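Local atomic coordinates of ABC transporter (Caldanaerobius, PDB entry 4G68), a protein that probably serves as the extracellular solute-binding component of an ABC transporter, capturing xylan-derived sugars for uptake by a thermophilic bacterium. Residues C[152-164]-C[272-285]. Sequence-based numbering, arbitrary orientation.
Sequences QQASVLYINKELF and AAMYFGGNFDAAAF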
ATOM      1  N   GLN C 152      -3.378   0.077   7.852  1.00 24.25           N
ATOM      2  CA  GLN C 152      -3.291  -1.200   7.223  1.00 22.95           C
ATOM      3  C   GLN C 152      -3.636  -1.010   5.786  1.00 22.68           C
ATOM      4  O   GLN C 152      -4.425  -0.144   5.450  1.00 23.09           O
ATOM      5  CB  GLN C 152      -4.181  -2.282   7.847  1.00 27.60           C
ATOM      6  CG  GLN C 152      -5.394  -1.853   8.631  1.00 27.15           C
ATOM      7  CD  GLN C 152      -6.192  -3.053   9.180  1.00 27.85           C
ATOM      8  OE1 GLN C 152      -6.550  -3.994   8.443  1.00 23.27           O
ATOM      9  NE2 GLN C 152      -6.457  -3.025  10.499  1.00 23.49           N
ATOM     10  N   GLN C 153      -2.990  -1.802   4.930  1.00 19.55           N
ATOM     11  CA  GLN C 153      -3.310  -1.760   3.498  1.00 18.41           C
ATOM     12  C   GLN C 153      -4.132  -2.970   3.082  1.00 21.13           C
ATOM     13  O   GLN C 153      -4.169  -4.025   3.791  1.00 20.21           O
ATOM     14  CB  GLN C 153      -1.972  -1.737   2.662  1.00 18.66           C
ATOM     15  CG  GLN C 153      -1.045  -0.487   2.961  1.00 17.27           C
ATOM     16  CD  GLN C 153       0.270  -0.434   2.123  1.00 17.19           C
ATOM     17  OE1 GLN C 153       0.574  -1.337   1.370  1.00 20.81           O
ATOM     18  NE2 GLN C 153       1.058   0.610   2.290  1.00 15.80           N
ATOM     19  N   ALA C 154      -4.794  -2.837   1.924  1.00 20.63           N
ATOM     20  CA  ALA C 154      -5.525  -3.940   1.335  1.00 20.10           C
ATOM     21  C   ALA C 154      -5.582  -3.646  -0.157  1.00 18.82           C
ATOM     22  O   ALA C 154      -5.664  -2.464  -0.554  1.00 20.58           O
ATOM     23  CB  ALA C 154      -6.931  -4.004   1.942  1.00 17.85           C
ATOM     24  N   SER C 155      -5.521  -4.706  -0.964  1.00 17.29           N
ATOM     25  CA  SER C 155      -5.644  -4.534  -2.451  1.00 19.79           C
ATOM     26  C   SER C 155      -7.083  -4.289  -2.872  1.00 19.01           C
ATOM     27  O   SER C 155      -7.986  -5.047  -2.443  1.00 20.96           O
ATOM     28  CB  SER C 155      -5.084  -5.751  -3.204  1.00 19.15           C
ATOM     29  OG  SER C 155      -5.497  -7.006  -2.598  1.00 18.56           O
ATOM     30  N   VAL C 156      -7.299  -3.354  -3.810  1.00 16.79           N
ATOM     31  CA  VAL C 156      -8.670  -3.043  -4.214  1.00 19.48           C
ATOM     32  C   VAL C 156      -8.741  -2.894  -5.725  1.00 21.65           C
ATOM     33  O   VAL C 156      -7.884  -2.224  -6.286  1.00 18.91           O
ATOM     34  CB  VAL C 156      -9.120  -1.687  -3.633  1.00 17.37           C
ATOM     35  CG1 VAL C 156     -10.543  -1.310  -4.084  1.00 19.75           C
ATOM     36  CG2 VAL C 156      -9.046  -1.721  -2.106  1.00 19.09           C
ATOM     37  N   LEU C 157      -9.800  -3.481  -6.352  1.00 19.51           N
ATOM     38  CA  LEU C 157     -10.186  -3.124  -7.714  1.00 18.59           C
ATOM     39  C   LEU C 157     -11.252  -2.031  -7.601  1.00 18.80           C
ATOM     40  O   LEU C 157     -12.348  -2.244  -7.051  1.00 19.33           O
ATOM     41  CB  LEU C 157     -10.656  -4.365  -8.531  1.00 18.02           C
ATOM     42  CG  LEU C 157     -11.186  -4.177  -9.982  1.00 17.26           C
ATOM     43  CD1 LEU C 157     -10.191  -3.497 -10.919  1.00 19.46           C
ATOM     44  CD2 LEU C 157     -11.647  -5.516 -10.540  1.00 17.90           C
ATOM     45  N   TYR C 158     -10.949  -0.863  -8.184  1.00 20.19           N
ATOM     46  CA  TYR C 158     -11.895   0.247  -8.260  1.00 22.57           C
ATOM     47  C   TYR C 158     -12.593   0.199  -9.599  1.00 22.83           C
ATOM     48  O   TYR C 158     -11.938   0.103 -10.625  1.00 22.23           O
ATOM     49  CB  TYR C 158     -11.157   1.586  -8.129  1.00 21.04           C
ATOM     50  CG  TYR C 158     -10.425   1.727  -6.820  1.00 20.64           C
ATOM     51  CD1 TYR C 158     -11.044   2.289  -5.715  1.00 24.38           C
ATOM     52  CD2 TYR C 158      -9.087   1.362  -6.704  1.00 22.57           C
ATOM     53  CE1 TYR C 158     -10.366   2.449  -4.507  1.00 21.91           C
ATOM     54  CE2 TYR C 158      -8.404   1.506  -5.498  1.00 21.37           C
ATOM     55  CZ  TYR C 158      -9.038   2.050  -4.423  1.00 18.80           C
ATOM     56  OH  TYR C 158      -8.327   2.198  -3.249  1.00 19.27           O
ATOM     57  N   ILE C 159     -13.933   0.267  -9.567  1.00 22.94           N
ATOM     58  CA  ILE C 159     -14.795   0.205 -10.746  1.00 21.99           C
ATOM     59  C   ILE C 159     -15.498   1.561 -10.879  1.00 23.36           C
ATOM     60  O   ILE C 159     -16.200   1.973  -9.952  1.00 22.73           O
ATOM     61  CB  ILE C 159     -15.887  -0.912 -10.516  1.00 22.22           C
ATOM     62  CG1 ILE C 159     -15.233  -2.249 -10.246  1.00 22.08           C
ATOM     63  CG2 ILE C 159     -16.946  -1.001 -11.639  1.00 20.00           C
ATOM     64  CD1 ILE C 159     -14.317  -2.626 -11.382  1.00 24.17           C
ATOM     65  N   ASN C 160     -15.309   2.257 -12.000  1.00 25.15           N
ATOM     66  CA  ASN C 160     -16.141   3.423 -12.302  1.00 22.49           C
ATOM     67  C   ASN C 160     -17.506   2.917 -12.779  1.00 25.71           C
ATOM     68  O   ASN C 160     -17.626   2.549 -13.961  1.00 22.95           O
ATOM     69  CB  ASN C 160     -15.493   4.290 -13.399  1.00 22.44           C
ATOM     70  CG  ASN C 160     -16.291   5.562 -13.687  1.00 21.26           C
ATOM     71  OD1 ASN C 160     -17.518   5.523 -13.722  1.00 28.34           O
ATOM     72  ND2 ASN C 160     -15.620   6.683 -13.857  1.00 22.84           N
ATOM     73  N   LYS C 161     -18.513   2.882 -11.880  1.00 26.32           N
ATOM     74  CA  LYS C 161     -19.838   2.297 -12.201  1.00 29.69           C
ATOM     75  C   LYS C 161     -20.485   2.983 -13.407  1.00 26.35           C
ATOM     76  O   LYS C 161     -21.166   2.323 -14.211  1.00 28.20           O
ATOM     77  CB  LYS C 161     -20.825   2.403 -11.034  1.00 28.39           C
ATOM     78  CG  LYS C 161     -20.405   1.726  -9.712  1.00 36.61           C
ATOM     79  CD  LYS C 161     -21.439   2.077  -8.631  1.00 34.20           C
ATOM     80  CE  LYS C 161     -20.879   1.990  -7.222  1.00 42.06           C
ATOM     81  NZ  LYS C 161     -21.674   2.641  -6.122  1.00 42.67           N
ATOM     82  N   GLU C 162     -20.273   4.291 -13.520  1.00 28.54           N
ATOM     83  CA  GLU C 162     -20.890   5.099 -14.588  1.00 26.45           C
ATOM     84  C   GLU C 162     -20.368   4.633 -15.943  1.00 29.62           C
ATOM     85  O   GLU C 162     -21.127   4.562 -16.921  1.00 28.01           O
ATOM     86  CB  GLU C 162     -20.587   6.572 -14.426  1.00 30.27           C
ATOM     87  CG  GLU C 162     -21.294   7.432 -15.488  1.00 29.39           C
ATOM     88  CD  GLU C 162     -21.018   8.910 -15.292  1.00 34.99           C
ATOM     89  OE1 GLU C 162     -21.871   9.581 -14.667  1.00 36.04           O
ATOM     90  OE2 GLU C 162     -19.952   9.389 -15.751  1.00 30.88           O
ATOM     91  N   LEU C 163     -19.079   4.288 -15.994  1.00 26.97           N
ATOM     92  CA  LEU C 163     -18.470   3.886 -17.272  1.00 27.79           C
ATOM     93  C   LEU C 163     -18.965   2.493 -17.662  1.00 28.76           C
ATOM     94  O   LEU C 163     -19.265   2.246 -18.855  1.00 29.23           O
ATOM     95  CB  LEU C 163     -16.921   3.995 -17.244  1.00 24.53           C
ATOM     96  CG  LEU C 163     -16.396   5.449 -17.515  1.00 24.87           C
ATOM     97  CD1 LEU C 163     -14.909   5.650 -17.302  1.00 22.31           C
ATOM     98  CD2 LEU C 163     -16.767   5.971 -18.893  1.00 23.87           C
ATOM     99  N   PHE C 164     -19.063   1.608 -16.670  1.00 26.53           N
ATOM    100  CA  PHE C 164     -19.553   0.237 -16.909  1.00 24.81           C
ATOM    101  C   PHE C 164     -21.022   0.311 -17.427  1.00 26.50           C
ATOM    102  O   PHE C 164     -21.361  -0.343 -18.449  1.00 24.65           O
ATOM    103  CB  PHE C 164     -19.373  -0.676 -15.648  1.00 24.96           C
ATOM    104  CG  PHE C 164     -18.010  -1.319 -15.543  1.00 24.50           C
ATOM    105  CD1 PHE C 164     -17.827  -2.678 -15.847  1.00 24.24           C
ATOM    106  CD2 PHE C 164     -16.894  -0.578 -15.163  1.00 25.22           C
ATOM    107  CE1 PHE C 164     -16.562  -3.276 -15.786  1.00 25.39           C
ATOM    108  CE2 PHE C 164     -15.635  -1.165 -15.080  1.00 27.02           C
ATOM    109  CZ  PHE C 164     -15.459  -2.518 -15.392  1.00 28.32           C
ATOM    110  N   ALA C 272     -10.743   6.453 -17.113  1.00 27.47           N
ATOM    111  CA  ALA C 272     -10.504   4.983 -17.234  1.00 26.58           C
ATOM    112  C   ALA C 272     -11.596   4.209 -16.532  1.00 24.34           C
ATOM    113  O   ALA C 272     -12.127   4.703 -15.501  1.00 21.45           O
ATOM    114  CB  ALA C 272      -9.146   4.606 -16.665  1.00 30.67           C
ATOM    115  N   ALA C 273     -11.945   3.030 -17.096  1.00 20.11           N
ATOM    116  CA  ALA C 273     -12.943   2.076 -16.465  1.00 22.61           C
ATOM    117  C   ALA C 273     -12.564   1.643 -15.044  1.00 23.70           C
ATOM    118  O   ALA C 273     -13.443   1.691 -14.146  1.00 21.82           O
ATOM    119  CB  ALA C 273     -13.102   0.815 -17.320  1.00 22.56           C
ATOM    120  N   MET C 274     -11.284   1.195 -14.882  1.00 19.25           N
ATOM    121  CA  MET C 274     -10.724   0.560 -13.691  1.00 16.70           C
ATOM    122  C   MET C 274      -9.349   1.078 -13.246  1.00 16.84           C
ATOM    123  O   MET C 274      -8.676   1.821 -13.966  1.00 15.44           O
ATOM    124  CB  MET C 274     -10.673  -1.014 -13.795  1.00 19.66           C
ATOM    125  CG  MET C 274     -11.922  -1.697 -14.375  1.00 19.36           C
ATOM    126  SD  MET C 274     -11.797  -3.466 -14.770  1.00 14.18           S
ATOM    127  CE  MET C 274     -12.110  -4.245 -13.192  1.00 23.05           C
ATOM    128  N   TYR C 275      -9.048   0.818 -11.957  1.00 18.47           N
ATOM    129  CA  TYR C 275      -7.726   1.076 -11.322  1.00 20.77           C
ATOM    130  C   TYR C 275      -7.564  -0.013 -10.337  1.00 23.23           C
ATOM    131  O   TYR C 275      -8.535  -0.368  -9.627  1.00 21.05           O
ATOM    132  CB  TYR C 275      -7.818   2.272 -10.508  1.00 20.08           C
ATOM    133  CG  TYR C 275      -6.595   2.759  -9.856  1.00 24.88           C
ATOM    134  CD1 TYR C 275      -5.830   3.774 -10.448  1.00 24.95           C
ATOM    135  CD2 TYR C 275      -6.240   2.321  -8.551  1.00 21.46           C
ATOM    136  CE1 TYR C 275      -4.698   4.268  -9.820  1.00 24.81           C
ATOM    137  CE2 TYR C 275      -5.105   2.825  -7.933  1.00 22.50           C
ATOM    138  CZ  TYR C 275      -4.335   3.792  -8.554  1.00 23.24           C
ATOM    139  OH  TYR C 275      -3.178   4.266  -7.919  1.00 19.12           O
ATOM    140  N   PHE C 276      -6.330  -0.495 -10.217  1.00 20.96           N
ATOM    141  CA  PHE C 276      -6.088  -1.452  -9.192  1.00 19.90           C
ATOM    142  C   PHE C 276      -4.918  -1.072  -8.289  1.00 20.93           C
ATOM    143  O   PHE C 276      -3.852  -0.730  -8.734  1.00 17.79           O
ATOM    144  CB  PHE C 276      -5.877  -2.839  -9.806  1.00 21.42           C
ATOM    145  CG  PHE C 276      -5.516  -3.862  -8.803  1.00 21.77           C
ATOM    146  CD1 PHE C 276      -6.497  -4.451  -8.025  1.00 21.93           C
ATOM    147  CD2 PHE C 276      -4.178  -4.210  -8.593  1.00 22.49           C
ATOM    148  CE1 PHE C 276      -6.182  -5.361  -7.040  1.00 18.49           C
ATOM    149  CE2 PHE C 276      -3.856  -5.107  -7.587  1.00 19.55           C
ATOM    150  CZ  PHE C 276      -4.843  -5.685  -6.841  1.00 21.35           C
ATOM    151  N   GLY C 277      -5.139  -1.115  -6.991  1.00 16.06           N
ATOM    152  CA  GLY C 277      -4.001  -0.776  -6.206  1.00 20.40           C
ATOM    153  C   GLY C 277      -4.317  -0.870  -4.768  1.00 17.21           C
ATOM    154  O   GLY C 277      -5.123  -1.725  -4.345  1.00 19.76           O
ATOM    155  N   GLY C 278      -3.630  -0.028  -4.025  1.00 19.22           N
ATOM    156  CA  GLY C 278      -3.841   0.047  -2.593  1.00 16.92           C
ATOM    157  C   GLY C 278      -5.139   0.758  -2.228  1.00 17.75           C
ATOM    158  O   GLY C 278      -5.636   1.672  -2.945  1.00 19.78           O
ATOM    159  N   ASN C 279      -5.693   0.345  -1.090  1.00 15.96           N
ATOM    160  CA  ASN C 279      -6.821   1.054  -0.546  1.00 17.91           C
ATOM    161  C   ASN C 279      -6.512   2.581  -0.314  1.00 17.36           C
ATOM    162  O   ASN C 279      -7.440   3.395  -0.247  1.00 18.48           O
ATOM    163  CB  ASN C 279      -7.136   0.401   0.798  1.00 18.37           C
ATOM    164  CG  ASN C 279      -5.949   0.476   1.722  1.00 18.54           C
ATOM    165  OD1 ASN C 279      -4.898  -0.157   1.477  1.00 16.53           O
ATOM    166  ND2 ASN C 279      -6.044   1.355   2.705  1.00 22.45           N
ATOM    167  N   PHE C 280      -5.219   2.943  -0.117  1.00 16.64           N
ATOM    168  CA  PHE C 280      -4.803   4.333   0.280  1.00 17.34           C
ATOM    169  C   PHE C 280      -5.075   5.306  -0.854  1.00 16.40           C
ATOM    170  O   PHE C 280      -5.242   6.553  -0.632  1.00 17.19           O
ATOM    171  CB  PHE C 280      -3.290   4.403   0.593  1.00 15.36           C
ATOM    172  CG  PHE C 280      -2.454   3.478  -0.296  1.00 14.23           C
ATOM    173  CD1 PHE C 280      -2.056   3.902  -1.594  1.00 15.40           C
ATOM    174  CD2 PHE C 280      -2.022   2.240   0.194  1.00 12.76           C
ATOM    175  CE1 PHE C 280      -1.266   3.054  -2.376  1.00 14.82           C
ATOM    176  CE2 PHE C 280      -1.280   1.378  -0.582  1.00 14.45           C
ATOM    177  CZ  PHE C 280      -0.883   1.801  -1.867  1.00 14.96           C
ATOM    178  N   ASP C 281      -5.154   4.725  -2.065  1.00 19.07           N
ATOM    179  CA  ASP C 281      -5.522   5.499  -3.254  1.00 18.32           C
ATOM    180  C   ASP C 281      -6.965   5.920  -3.284  1.00 17.84           C
ATOM    181  O   ASP C 281      -7.332   6.831  -4.022  1.00 22.45           O
ATOM    182  CB  ASP C 281      -5.085   4.789  -4.550  1.00 19.10           C
ATOM    183  CG  ASP C 281      -3.560   4.836  -4.742  1.00 19.63           C
ATOM    184  OD1 ASP C 281      -2.875   5.674  -4.062  1.00 16.15           O
ATOM    185  OD2 ASP C 281      -3.087   4.030  -5.588  1.00 19.79           O
ATOM    186  N   ALA C 282      -7.801   5.309  -2.456  1.00 18.84           N
ATOM    187  CA  ALA C 282      -9.236   5.722  -2.373  1.00 18.74           C
ATOM    188  C   ALA C 282      -9.449   7.171  -2.233  1.00 21.84           C
ATOM    189  O   ALA C 282     -10.312   7.710  -2.925  1.00 23.20           O
ATOM    190  CB  ALA C 282      -9.948   5.014  -1.251  1.00 18.34           C
ATOM    191  N   ALA C 283      -8.660   7.820  -1.362  1.00 22.20           N
ATOM    192  CA  ALA C 283      -8.859   9.253  -1.046  1.00 23.70           C
ATOM    193  C   ALA C 283      -8.736  10.133  -2.281  1.00 24.04           C
ATOM    194  O   ALA C 283      -9.431  11.116  -2.351  1.00 21.87           O
ATOM    195  CB  ALA C 283      -7.885   9.736   0.043  1.00 21.28           C
ATOM    196  N   ALA C 284      -7.889   9.745  -3.252  1.00 24.49           N
ATOM    197  CA  ALA C 284      -7.760  10.520  -4.538  1.00 24.68           C
ATOM    198  C   ALA C 284      -9.059  10.524  -5.331  1.00 22.10           C
ATOM    199  O   ALA C 284      -9.242  11.368  -6.222  1.00 25.24           O
ATOM    200  CB  ALA C 284      -6.625   9.976  -5.404  1.00 23.76           C
ATOM    201  N   PHE C 285      -9.944   9.569  -5.044  1.00 22.17           N
ATOM    202  CA  PHE C 285     -11.186   9.427  -5.851  1.00 21.75           C
ATOM    203  C   PHE C 285     -12.386  10.055  -5.130  1.00 25.25           C
ATOM    204  O   PHE C 285     -13.316  10.587  -5.774  1.00 26.85           O
ATOM    205  CB  PHE C 285     -11.487   7.950  -6.281  1.00 21.85           C
ATOM    206  CG  PHE C 285     -10.260   7.173  -6.733  1.00 19.26           C
ATOM    207  CD1 PHE C 285      -9.224   7.803  -7.398  1.00 17.59           C
ATOM    208  CD2 PHE C 285     -10.182   5.776  -6.537  1.00 20.67           C
ATOM    209  CE1 PHE C 285      -8.121   7.087  -7.825  1.00 22.81           C
ATOM    210  CE2 PHE C 285      -9.096   5.059  -6.965  1.00 22.25           C
ATOM    211  CZ  PHE C 285      -8.058   5.709  -7.630  1.00 21.55           C
TER
HETATM  212  O   HOH W   1      -3.187   2.146   3.688  1.00 25.04           O
HETATM  213  O   HOH W   2     -12.977   6.595 -13.769  1.00 16.27           O
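Tyr158 lies flat between Val156 CG1, which covers the centre of one ring face, and Phe285, which meets the opposite face edge-on. The planes of the two rings stand at 89°, their centroids 4.8 Å apart, and Phe285 CE2 comes within 3.6 Å of Tyr158 CG. With CG anti to the carbonyl carbon (chi1 -61°), the tyrosine runs alongside Tyr275, CD2 against CD2 at 3.5 Å, the planes oblique; Phe285 CZ sits over the Tyr275 ring, closing an aromatic cluster. At the far end Tyr158 OH donates to Gly278 O (2.8 Å), which also accepts from Asp281 N on the opposite face of its carbonyl plane. A phenylalanine in place of Tyr158 would probably leave Gly278 O with only Asp281 N of these two donors and the ring without its polar tie to the end of the strand. Strand 274-278 runs antiparallel to strand 152-160 in the mixed sheet of this periplasmic-binding-protein-type fold, and strand 297-300 flanks the latter on its other side. Just past the last bridge, Asn279 adds two more bonds to Ala154: its N donates to Ala154 O, while OD1 takes Ala154 N at 2.7 Å from above the amide plane, and a water links ND2 to Gln152 O. The other face of the sheet carries Leu157, Ile159, Met274 and Phe276. There Met274 crosses the Phe164 ring at about a right angle, CG and SD at its edge, a Met-aromatic contact with SD 5.2 Å from the centroid. Phe276 leans over to strand 152-160, its CZ 3.6 Å from Ser155 CB.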